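Local coordinates for peroxisomal fatty acid beta-oxidation multifunctional protein MFP2 (Arabidopsis thaliana, PDB 2WTB) that carries out enoyl-CoA hydratase and 3-hydroxyacyl-CoA dehydrogenase steps of peroxisomal fatty acid beta-oxidation during seed germination, at residues 449-452 / 458-461; 97-102 / 213-218; 705-708 / 713-716; 11-16 / 47-52; 308-313 / 418-423. All coordinates share one frame; numbering follows the deposited sequence.

How the interactions relate
Interaction 1 is the buried one of the set, a hairpin contact in the NAD-binding domain. Interaction 5 reaches the same sheet, through a strand next to one arm of that hairpin, and is half exposed. Their nearest atoms are about 10 Å apart. Interactions 2 and 4 belong to the hydratase part and touch each other where Ala101 CB meets Leu47 CD2 at 3.8 Å. Interaction 3 is a surface contact near the C-terminus. The chemistry follows the place. Paired strands and rings make interaction 1. A buried glutamate carries interaction 2. Arginines carry much of interactions 3, 4 and 5, joined in 4 and 5 by thin aliphatic packing.

Interaction 1. Residues 449-452 / 458-461; sequences HFFS and PLLE
His449 and Glu461 form an antiparallel hydrogen-bonded pair, with His449 N to Glu461 O at 2.8 Å and Glu461 N to His449 O at 2.9 Å. The pair belongs to the hairpin of strands 445-450 and 459-464. Both side chains leave the same face of the sheet and run side by side. His449 CG lies trans to the backbone N (chi1 -169°), and His449 ND1 comes 3.0 Å from Glu461 OE1. Ring and carboxylate planes are 47° apart. The outer atoms have partners too: His449 NE2 bonds Ser428 OG, and Glu461 OE2 accepts from the backbone N atoms of Ala497 and Val498. Phe451 lies alongside Leu459, with Phe451 CE1 3.5 Å from Leu459 CD2. Phe451 CZ is 3.9 Å from Glu461 OE1. With a serine in place of Phe451, Leu459 CD2 would probably lose its aromatic neighbour and a gap would open beside the carboxylate. On the other face of the sheet, Leu460 CD1 sits over the centre of the Phe450 ring, a CH-pi contact at 3.8 Å from the centroid. The buried imidazole and carboxylate, each fixed from outside, are consistent with the histidine-glutamate pair that 3-hydroxyacyl-CoA dehydrogenases use in catalysis.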
# COMPACT_ATOMS: atom_id res chain seq x y z
N HIS A 449 -1.99 18.06 1.29
CA HIS A 449 -3.26 17.60 1.85
C HIS A 449 -3.12 16.24 2.52
O HIS A 449 -2.82 15.24 1.87
CB HIS A 449 -4.33 17.55 0.76
CG HIS A 449 -5.71 17.35 1.29
ND1 HIS A 449 -6.44 16.20 1.07
CD2 HIS A 449 -6.50 18.14 2.05
CE1 HIS A 449 -7.62 16.30 1.66
NE2 HIS A 449 -7.68 17.47 2.26
N PHE A 450 -3.35 16.22 3.83
CA PHE A 450 -3.28 14.98 4.61
C PHE A 450 -4.67 14.50 5.00
O PHE A 450 -5.63 15.27 4.99
CB PHE A 450 -2.44 15.18 5.87
CG PHE A 450 -0.98 15.41 5.62
CD1 PHE A 450 -0.51 16.65 5.24
CD2 PHE A 450 -0.07 14.37 5.78
CE1 PHE A 450 0.84 16.86 5.01
CE2 PHE A 450 1.28 14.58 5.55
CZ PHE A 450 1.73 15.82 5.17
N PHE A 451 -4.76 13.23 5.35
CA PHE A 451 -6.02 12.67 5.82
C PHE A 451 -5.87 12.19 7.25
O PHE A 451 -4.94 11.45 7.58
CB PHE A 451 -6.46 11.52 4.91
CG PHE A 451 -6.59 11.91 3.46
CD1 PHE A 451 -5.46 11.99 2.65
CD2 PHE A 451 -7.83 12.20 2.92
CE1 PHE A 451 -5.58 12.35 1.33
CE2 PHE A 451 -7.95 12.56 1.59
CZ PHE A 451 -6.82 12.64 0.79
N SER A 452 -6.78 12.64 8.12
CA SER A 452 -6.73 12.27 9.53
C SER A 452 -7.03 10.78 9.70
O SER A 452 -7.93 10.25 9.04
CB SER A 452 -7.73 13.10 10.33
OG SER A 452 -7.67 12.79 11.71
N PRO A 458 -1.85 6.68 4.93
CA PRO A 458 -0.65 6.54 4.09
C PRO A 458 -0.63 7.52 2.92
O PRO A 458 0.43 7.75 2.34
CB PRO A 458 -0.77 5.11 3.55
CG PRO A 458 -1.99 4.50 4.21
CD PRO A 458 -2.84 5.64 4.63
N LEU A 459 -1.78 8.09 2.58
CA LEU A 459 -1.89 8.94 1.40
C LEU A 459 -1.53 10.39 1.69
O LEU A 459 -1.73 10.89 2.79
CB LEU A 459 -3.30 8.87 0.82
CG LEU A 459 -3.47 9.50 -0.56
CD1 LEU A 459 -2.82 8.63 -1.63
CD2 LEU A 459 -4.94 9.72 -0.87
N LEU A 460 -0.99 11.05 0.67
CA LEU A 460 -0.72 12.47 0.71
C LEU A 460 -1.05 13.09 -0.63
O LEU A 460 -0.50 12.71 -1.66
CB LEU A 460 0.74 12.74 1.06
CG LEU A 460 1.22 14.17 0.82
CD1 LEU A 460 0.36 15.16 1.61
CD2 LEU A 460 2.69 14.32 1.17
N GLU A 461 -1.97 14.05 -0.63
CA GLU A 461 -2.32 14.77 -1.85
C GLU A 461 -1.47 16.03 -2.00
O GLU A 461 -1.61 16.97 -1.23
CB GLU A 461 -3.80 15.15 -1.86
CG GLU A 461 -4.71 14.13 -2.52
CD GLU A 461 -6.14 14.63 -2.66
OE1 GLU A 461 -6.55 15.49 -1.84
OE2 GLU A 461 -6.84 14.18 -3.58

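Interaction 2. Residues 97-102 / 213-218; sequences LLEAAR and SSVSKT
Glu99 reaches from the end of helix 88-99 to Ser213, Ser214 and Val215, joining two parts of the crotonase fold of the hydratase region that lie far apart in the sequence. Glu99 is the main residue of the contact, and Ser213 and Val215 are its chief partners. Its chain is extended, with CG trans to the backbone N (chi1 -171°), and this carries the carboxylate straight across to the loop between helices 193-205 and 224-241. Ser213 meets the start of that chain. Ser213 OG lies 4.0 Å from Glu99 CG, a loose touch. Val215 meets the end. Its CB and CG1 both come up against Glu99 OE1, so an aliphatic branch packs on a carboxylate oxygen.

The polar end has its stronger partner elsewhere: Glu99 OE1 makes a salt bridge with Arg153 of helix 150-158. Ser214 and Val215 also touch Arg153. The carboxylate therefore sits between an arginine and the loop backbone, which probably favours its charged form. Ser214 is tied separately, through its OG to Met122 O. The side chain of Glu99 is about 10 Å from that of Glu119, the predicted nucleophile, so the contact lies near the probable active site without being part of it on this evidence. On the loop side, Glu99 OE2 is 3.4 Å from Ser214 N and takes a weak hydrogen bond from Val215 N, 3.3 Å long with an N-H...O angle of 147°.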
# COMPACT_ATOMS: atom_id res chain seq x y z
N LEU A 97 18.48 -30.82 -9.27
CA LEU A 97 19.83 -30.43 -9.64
C LEU A 97 20.63 -29.93 -8.44
O LEU A 97 21.74 -30.39 -8.18
CB LEU A 97 19.81 -29.36 -10.74
CG LEU A 97 21.16 -28.82 -11.20
CD1 LEU A 97 22.03 -29.93 -11.74
CD2 LEU A 97 20.97 -27.73 -12.25
N LEU A 98 20.05 -28.98 -7.71
CA LEU A 98 20.76 -28.30 -6.64
C LEU A 98 20.70 -29.06 -5.31
O LEU A 98 21.73 -29.51 -4.80
CB LEU A 98 20.22 -26.87 -6.47
CG LEU A 98 20.99 -25.92 -5.55
CD1 LEU A 98 20.72 -24.47 -5.92
CD2 LEU A 98 20.66 -26.17 -4.08
N GLU A 99 19.51 -29.19 -4.75
CA GLU A 99 19.35 -29.75 -3.41
C GLU A 99 19.74 -31.23 -3.34
O GLU A 99 20.28 -31.68 -2.33
CB GLU A 99 17.93 -29.55 -2.91
CG GLU A 99 17.73 -29.91 -1.44
CD GLU A 99 16.28 -29.81 -1.01
OE1 GLU A 99 15.42 -30.39 -1.71
OE2 GLU A 99 16.01 -29.16 0.01
N ALA A 100 19.46 -31.97 -4.41
CA ALA A 100 19.73 -33.40 -4.44
C ALA A 100 21.08 -33.73 -5.08
O ALA A 100 21.30 -34.86 -5.52
CB ALA A 100 18.60 -34.14 -5.16
N ALA A 101 21.96 -32.75 -5.14
CA ALA A 101 23.29 -32.94 -5.71
C ALA A 101 24.20 -33.69 -4.74
O ALA A 101 23.96 -33.70 -3.53
CB ALA A 101 23.91 -31.61 -6.10
N ARG A 102 25.25 -34.30 -5.27
CA ARG A 102 26.23 -34.99 -4.44
C ARG A 102 27.35 -34.04 -4.00
O ARG A 102 28.44 -34.48 -3.64
CB ARG A 102 26.79 -36.22 -5.14
CG ARG A 102 25.98 -37.48 -4.88
CD ARG A 102 26.46 -38.67 -5.70
NE ARG A 102 26.04 -38.58 -7.10
CZ ARG A 102 26.16 -39.57 -7.98
NH1 ARG A 102 26.69 -40.72 -7.61
NH2 ARG A 102 25.75 -39.40 -9.23
N SER A 213 18.75 -32.18 3.91
CA SER A 213 17.85 -31.71 2.86
C SER A 213 16.56 -31.20 3.47
O SER A 213 15.81 -31.96 4.09
CB SER A 213 17.55 -32.83 1.86
OG SER A 213 18.60 -32.98 0.92
N SER A 214 16.29 -29.92 3.29
CA SER A 214 15.13 -29.27 3.88
C SER A 214 13.81 -29.87 3.42
O SER A 214 12.85 -29.95 4.19
CB SER A 214 15.15 -27.77 3.57
OG SER A 214 16.45 -27.23 3.72
N VAL A 215 13.75 -30.28 2.16
CA VAL A 215 12.50 -30.71 1.56
C VAL A 215 11.99 -32.04 2.12
O VAL A 215 10.79 -32.29 2.15
CB VAL A 215 12.61 -30.81 0.02
CG1 VAL A 215 13.02 -32.21 -0.40
CG2 VAL A 215 11.28 -30.43 -0.63
N SER A 216 12.91 -32.88 2.58
CA SER A 216 12.54 -34.17 3.16
C SER A 216 12.74 -34.20 4.68
O SER A 216 13.04 -35.25 5.25
CB SER A 216 13.30 -35.31 2.48
OG SER A 216 14.68 -35.00 2.33
N LYS A 217 12.58 -33.05 5.31
CA LYS A 217 12.75 -32.92 6.76
C LYS A 217 11.38 -32.89 7.44
O LYS A 217 10.52 -32.09 7.07
CB LYS A 217 13.52 -31.64 7.07
CG LYS A 217 13.82 -31.39 8.54
CD LYS A 217 14.37 -29.98 8.74
CE LYS A 217 14.85 -29.76 10.17
NZ LYS A 217 16.03 -30.62 10.49
N THR A 218 11.19 -33.76 8.43
CA THR A 218 9.90 -33.87 9.12
C THR A 218 10.00 -33.48 10.60
O THR A 218 8.99 -33.28 11.27
CB THR A 218 9.33 -35.29 8.99
OG1 THR A 218 9.17 -35.61 7.60
CG2 THR A 218 7.98 -35.39 9.68

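Interaction 3. Residues 705-708 / 713-716; sequences AERG and LLSA
Arg707 crosses from helix 702-710 to the chain that folds back after it, meeting Leu713, Leu714 and Ala716. Arg707 CB packs against Leu714 CD2 at 3.7 Å. The chain then runs extended from CG to NE. Arg707 CD passes 3.6 Å from Leu713 O and also lies beside the Leu714 methyl, while Arg707 NE stays 4.0 Å from Leu713 O. At the tip, two nitrogens grip one oxygen end-on. Arg707 NH1 bonds Ala716 O at 2.8 Å and Arg707 NH2 bonds the same Ala716 O at 2.9 Å. The acceptor lies in the guanidinium plane, and both nitrogens reach it from the same face of its carbonyl plane, NH2 from well above. NH1 also lies close to Leu714 O, but the angle there is too poor for a bond. NH2 adds a weak bond to Pro717 O. With a leucine in place of Arg707, Ala716 O would probably be left without these two donors and the loop held less firmly to the helix. Asp676 of helix 671-678 accepts from Leu714 N and Ser715 N, so the loop is also bound from there. The arrangement is a local helix-to-loop contact: an arginine near the C-terminal end of a helix binds a backbone carbonyl of the turning chain that follows.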
# COMPACT_ATOMS: atom_id res chain seq x y z
N ALA A 705 -19.31 9.14 -21.64
CA ALA A 705 -20.27 8.88 -22.70
C ALA A 705 -19.58 8.58 -24.03
O ALA A 705 -19.86 7.57 -24.68
CB ALA A 705 -21.24 10.04 -22.85
N GLU A 706 -18.67 9.47 -24.43
CA GLU A 706 -17.99 9.34 -25.72
C GLU A 706 -17.18 8.05 -25.79
O GLU A 706 -17.10 7.41 -26.84
CB GLU A 706 -17.09 10.55 -25.96
CG GLU A 706 -17.15 11.10 -27.38
CD GLU A 706 -16.58 10.14 -28.41
OE1 GLU A 706 -15.65 9.38 -28.08
OE2 GLU A 706 -17.07 10.15 -29.57
N ARG A 707 -16.58 7.66 -24.66
CA ARG A 707 -15.78 6.45 -24.61
C ARG A 707 -16.63 5.19 -24.45
O ARG A 707 -16.30 4.13 -24.98
CB ARG A 707 -14.75 6.52 -23.48
CG ARG A 707 -13.56 7.42 -23.79
CD ARG A 707 -12.40 7.14 -22.85
NE ARG A 707 -11.20 7.87 -23.24
CZ ARG A 707 -10.01 7.70 -22.68
NH1 ARG A 707 -9.86 6.82 -21.69
NH2 ARG A 707 -8.97 8.40 -23.10
N GLY A 708 -17.72 5.31 -23.70
CA GLY A 708 -18.59 4.19 -23.44
C GLY A 708 -19.26 3.65 -24.69
O GLY A 708 -19.37 2.44 -24.88
N LEU A 713 -11.51 1.66 -23.57
CA LEU A 713 -11.10 1.69 -22.17
C LEU A 713 -11.08 3.12 -21.62
O LEU A 713 -10.69 4.06 -22.31
CB LEU A 713 -9.72 1.05 -21.99
CG LEU A 713 -9.56 -0.38 -22.52
CD1 LEU A 713 -9.24 -0.37 -24.01
CD2 LEU A 713 -8.47 -1.11 -21.75
N LEU A 714 -11.52 3.26 -20.37
CA LEU A 714 -11.60 4.57 -19.73
C LEU A 714 -10.25 5.01 -19.17
O LEU A 714 -9.97 6.20 -19.07
CB LEU A 714 -12.64 4.56 -18.62
CG LEU A 714 -14.09 4.27 -19.02
CD1 LEU A 714 -14.99 4.25 -17.80
CD2 LEU A 714 -14.58 5.29 -20.04
N SER A 715 -9.42 4.04 -18.80
CA SER A 715 -8.13 4.33 -18.18
C SER A 715 -7.10 4.76 -19.22
O SER A 715 -6.01 5.21 -18.87
CB SER A 715 -7.63 3.11 -17.40
OG SER A 715 -8.46 2.84 -16.28
N ALA A 716 -7.45 4.61 -20.49
CA ALA A 716 -6.58 5.01 -21.58
C ALA A 716 -6.25 6.50 -21.47
O ALA A 716 -7.12 7.30 -21.11
CB ALA A 716 -7.22 4.70 -22.92

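Interaction 4. Residues 11-16 / 47-52; sequences MEVGGD and LSRNDV
Val13 meets Arg49, Asp51 and Val52 at the outer edge of the hydratase domain, which has the crotonase fold. No hydrogen bond joins the two segments.

The apolar part is small. Val13 CG2 touches Val52 CG2 at 3.9 Å. Apart from this packing, Val13 CG1 lies a loose 4.2 Å from Asp51 O.

The second kind of contact is a methyl on a flat cation. Val13 CG2 lies over one face of the Arg49 guanidinium, 3.3 Å above the plane and displaced toward its rim. The two side chains come from opposite directions. Val13 CG2 is 3.6 Å from Arg49 NH1, so one branch of the valine serves both Arg49 and Val52.

The third kind is ionic and lies within 47-52. Arg49 binds Asp51 side-on, with two nitrogens for two oxygens. Arg49 NE donates to Asp51 OD1 at 2.9 Å, using the syn lone pair of that oxygen. Arg49 NH2 makes the salt bridge to Asp51 OD2 at 2.7 Å and approaches from above the carboxylate plane. The bend of Arg49 at chi3 (54°) folds the chain back to make this possible. The type I turn from Arg49 to Val52 brings the two residues together, and Val52 N bonds Arg49 O. A salt bridge from Arg49 NH1 to Glu45 OE2 gives the guanidinium a second acid. These bonds fix the rotation of the group, and one face is turned to the valine.

In the fold, Val13 ends strand 8-13, an edge strand of its sheet within this chain. The turn links helix 33-46 to strand 54-59, and Val52 also packs on Ala46 of that helix and Ala19 of strand 18-24.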
# COMPACT_ATOMS: atom_id res chain seq x y z
N MET A 11 30.63 -17.28 -11.23
CA MET A 11 31.14 -18.35 -10.38
C MET A 11 32.66 -18.37 -10.35
O MET A 11 33.31 -18.29 -11.39
CB MET A 11 30.60 -19.71 -10.84
CG MET A 11 31.31 -20.90 -10.20
SD MET A 11 30.77 -22.49 -10.88
CE MET A 11 29.38 -22.86 -9.83
N GLU A 12 33.22 -18.47 -9.15
CA GLU A 12 34.67 -18.54 -8.99
C GLU A 12 35.06 -19.66 -8.03
O GLU A 12 34.50 -19.77 -6.94
CB GLU A 12 35.21 -17.20 -8.48
CG GLU A 12 34.92 -16.04 -9.43
CD GLU A 12 35.47 -14.72 -8.92
OE1 GLU A 12 35.96 -14.68 -7.77
OE2 GLU A 12 35.40 -13.72 -9.66
N VAL A 13 36.01 -20.49 -8.44
CA VAL A 13 36.44 -21.62 -7.63
C VAL A 13 37.70 -21.29 -6.84
O VAL A 13 38.76 -21.06 -7.41
CB VAL A 13 36.72 -22.86 -8.49
CG1 VAL A 13 37.12 -24.03 -7.61
CG2 VAL A 13 35.49 -23.21 -9.33
N GLY A 14 37.56 -21.27 -5.52
CA GLY A 14 38.69 -20.97 -4.65
C GLY A 14 39.72 -22.08 -4.65
O GLY A 14 39.53 -23.11 -5.30
N GLY A 15 40.81 -21.87 -3.93
CA GLY A 15 41.87 -22.86 -3.83
C GLY A 15 41.51 -23.98 -2.88
O GLY A 15 42.24 -24.97 -2.76
N ASP A 16 40.39 -23.82 -2.18
CA ASP A 16 39.90 -24.86 -1.28
C ASP A 16 38.89 -25.75 -2.00
O ASP A 16 38.38 -26.71 -1.43
CB ASP A 16 39.28 -24.24 -0.03
CG ASP A 16 38.17 -23.26 -0.35
OD1 ASP A 16 37.81 -23.12 -1.54
OD2 ASP A 16 37.66 -22.62 0.59
N LEU A 47 29.37 -29.59 -10.62
CA LEU A 47 29.16 -30.99 -10.28
C LEU A 47 29.90 -31.92 -11.24
O LEU A 47 29.83 -33.14 -11.11
CB LEU A 47 27.66 -31.31 -10.24
CG LEU A 47 26.83 -30.45 -9.29
CD1 LEU A 47 25.34 -30.62 -9.54
CD2 LEU A 47 27.18 -30.75 -7.84
N SER A 48 30.61 -31.33 -12.19
CA SER A 48 31.39 -32.10 -13.15
C SER A 48 32.88 -31.85 -12.97
O SER A 48 33.71 -32.67 -13.38
CB SER A 48 30.98 -31.75 -14.58
OG SER A 48 29.60 -32.03 -14.79
N ARG A 49 33.22 -30.72 -12.36
CA ARG A 49 34.62 -30.36 -12.13
C ARG A 49 35.19 -31.09 -10.92
O ARG A 49 34.64 -31.03 -9.83
CB ARG A 49 34.76 -28.85 -11.96
CG ARG A 49 34.57 -28.07 -13.25
CD ARG A 49 34.74 -26.57 -13.04
NE ARG A 49 36.02 -26.25 -12.41
CZ ARG A 49 36.51 -25.03 -12.31
NH1 ARG A 49 35.84 -24.00 -12.80
NH2 ARG A 49 37.68 -24.82 -11.72
N ASN A 50 36.31 -31.78 -11.14
CA ASN A 50 36.96 -32.53 -10.07
C ASN A 50 37.54 -31.62 -8.99
O ASN A 50 37.66 -32.02 -7.83
CB ASN A 50 38.06 -33.42 -10.65
CG ASN A 50 37.51 -34.50 -11.55
OD1 ASN A 50 36.43 -35.04 -11.32
ND2 ASN A 50 38.26 -34.83 -12.60
N ASP A 51 37.90 -30.40 -9.39
CA ASP A 51 38.49 -29.44 -8.46
C ASP A 51 37.45 -28.77 -7.57
O ASP A 51 37.80 -28.04 -6.65
CB ASP A 51 39.30 -28.38 -9.23
CG ASP A 51 38.51 -27.75 -10.36
OD1 ASP A 51 37.29 -28.02 -10.46
OD2 ASP A 51 39.10 -27.00 -11.15
N VAL A 52 36.18 -29.03 -7.85
CA VAL A 52 35.09 -28.48 -7.04
C VAL A 52 34.61 -29.50 -6.01
O VAL A 52 34.36 -30.66 -6.34
CB VAL A 52 33.91 -28.03 -7.92
CG1 VAL A 52 32.76 -27.54 -7.05
CG2 VAL A 52 34.36 -26.96 -8.89

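Interaction 5. Residues 308-313 / 418-423; sequences VPRKIK and PQHCIL
Ile312 and Arg310 meet Ile422 and His420 where two inner strands of the Rossmann-type NAD-binding domain begin. Residues 308-313 lead into strand 315-318. Residues 418-423 form a type I turn from Pro418 to Cys421 and then enter strand 422-425. The two strands belong to one parallel part of the sheet, with strand 394-397 between them.

The buried part is aliphatic. Ile312 CD1 and Ile422 CD1 touch at 4.3 Å, which is a light contact in itself. It becomes part of a fuller packing through Met394 of the intervening strand, which touches both isoleucines. Helix 470-482 adds Val479 against Ile312 and Val472 against Ile422.

The outer part is looser and more polar. Arg310 and His420 are both exposed. The arginine bends at chi3 (-75°), and its guanidinium reaches across to the turn. Arg310 NH2 passes Ile422 CG1 at 4.2 Å, so the guanidinium only brushes the aliphatic part, at an oblique approach. The guanidinium and imidazole planes are 66° apart, and Arg310 NH1 is 3.6 Å from His420 CB instead of stacking on the ring. Both polar ends have firmer partners elsewhere. Arg310 NE makes a salt bridge with Asp475, and His420 NE2 bonds Asp393. Across the contact itself, Arg310 NH1 gives His420 O only a weak hydrogen bond, 3.4 Å long and bent to 131° at the hydrogen.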
# COMPACT_ATOMS: atom_id res chain seq x y z
N VAL A 308 16.18 18.08 -8.89
CA VAL A 308 16.56 17.22 -7.78
C VAL A 308 15.99 17.81 -6.50
O VAL A 308 15.98 19.02 -6.31
CB VAL A 308 18.10 17.11 -7.67
CG1 VAL A 308 18.50 16.54 -6.32
CG2 VAL A 308 18.65 16.26 -8.81
N PRO A 309 15.48 16.94 -5.61
CA PRO A 309 14.87 17.42 -4.37
C PRO A 309 15.86 18.21 -3.52
O PRO A 309 17.01 17.79 -3.38
CB PRO A 309 14.48 16.12 -3.65
CG PRO A 309 14.41 15.09 -4.72
CD PRO A 309 15.45 15.47 -5.72
N ARG A 310 15.41 19.33 -2.98
CA ARG A 310 16.21 20.09 -2.02
C ARG A 310 16.16 19.42 -0.65
O ARG A 310 15.22 18.70 -0.34
CB ARG A 310 15.71 21.53 -1.92
CG ARG A 310 16.06 22.41 -3.11
CD ARG A 310 15.55 23.83 -2.93
NE ARG A 310 14.11 23.93 -3.14
CZ ARG A 310 13.41 25.05 -2.99
NH1 ARG A 310 14.01 26.17 -2.62
NH2 ARG A 310 12.10 25.04 -3.21
N LYS A 311 17.18 19.67 0.16
CA LYS A 311 17.19 19.14 1.52
C LYS A 311 16.43 20.07 2.46
O LYS A 311 16.84 21.21 2.68
CB LYS A 311 18.63 18.93 2.00
CG LYS A 311 18.73 18.22 3.34
CD LYS A 311 18.13 16.82 3.27
CE LYS A 311 18.15 16.13 4.63
NZ LYS A 311 17.32 16.85 5.64
N ILE A 312 15.32 19.58 2.99
CA ILE A 312 14.53 20.33 3.96
C ILE A 312 15.01 20.01 5.38
O ILE A 312 14.86 18.89 5.85
CB ILE A 312 13.03 20.03 3.81
CG1 ILE A 312 12.51 20.58 2.48
CG2 ILE A 312 12.24 20.62 4.98
CD1 ILE A 312 11.04 20.35 2.27
N LYS A 313 15.57 21.01 6.05
CA LYS A 313 16.22 20.79 7.34
C LYS A 313 15.37 21.26 8.52
O LYS A 313 15.67 20.93 9.67
CB LYS A 313 17.59 21.46 7.37
CG LYS A 313 18.58 20.89 6.36
CD LYS A 313 19.98 21.45 6.60
CE LYS A 313 21.02 20.73 5.75
NZ LYS A 313 20.86 21.02 4.30
N PRO A 418 12.19 32.73 4.81
CA PRO A 418 13.22 32.84 3.77
C PRO A 418 12.60 32.79 2.38
O PRO A 418 11.51 32.24 2.22
CB PRO A 418 14.09 31.60 4.01
CG PRO A 418 13.83 31.21 5.43
CD PRO A 418 12.40 31.56 5.68
N GLN A 419 13.30 33.34 1.39
CA GLN A 419 12.75 33.46 0.04
C GLN A 419 12.56 32.11 -0.66
O GLN A 419 11.82 32.01 -1.64
CB GLN A 419 13.64 34.36 -0.82
CG GLN A 419 14.07 35.65 -0.12
CD GLN A 419 12.89 36.42 0.45
OE1 GLN A 419 11.74 36.19 0.07
NE2 GLN A 419 13.18 37.34 1.37
N HIS A 420 13.24 31.08 -0.15
CA HIS A 420 13.20 29.76 -0.75
C HIS A 420 12.17 28.86 -0.07
O HIS A 420 11.83 27.80 -0.57
CB HIS A 420 14.58 29.11 -0.66
CG HIS A 420 14.98 28.77 0.74
ND1 HIS A 420 15.55 29.69 1.60
CD2 HIS A 420 14.90 27.61 1.44
CE1 HIS A 420 15.80 29.12 2.76
NE2 HIS A 420 15.42 27.85 2.69
N CYS A 421 11.69 29.30 1.09
CA CYS A 421 10.81 28.50 1.92
C CYS A 421 9.50 28.13 1.21
O CYS A 421 8.86 28.99 0.59
CB CYS A 421 10.50 29.22 3.23
SG CYS A 421 9.53 28.27 4.39
N ILE A 422 9.12 26.87 1.31
CA ILE A 422 7.88 26.39 0.68
C ILE A 422 6.66 26.81 1.49
O ILE A 422 6.61 26.61 2.70
CB ILE A 422 7.90 24.86 0.51
CG1 ILE A 422 8.98 24.45 -0.49
CG2 ILE A 422 6.53 24.37 0.05
CD1 ILE A 422 9.17 22.96 -0.61
N LEU A 423 5.68 27.40 0.81
CA LEU A 423 4.47 27.88 1.47
C LEU A 423 3.30 26.91 1.24
O LEU A 423 2.40 27.18 0.45
CB LEU A 423 4.11 29.28 0.97
CG LEU A 423 4.83 30.46 1.64
CD1 LEU A 423 6.24 30.09 2.08
CD2 LEU A 423 4.85 31.68 0.72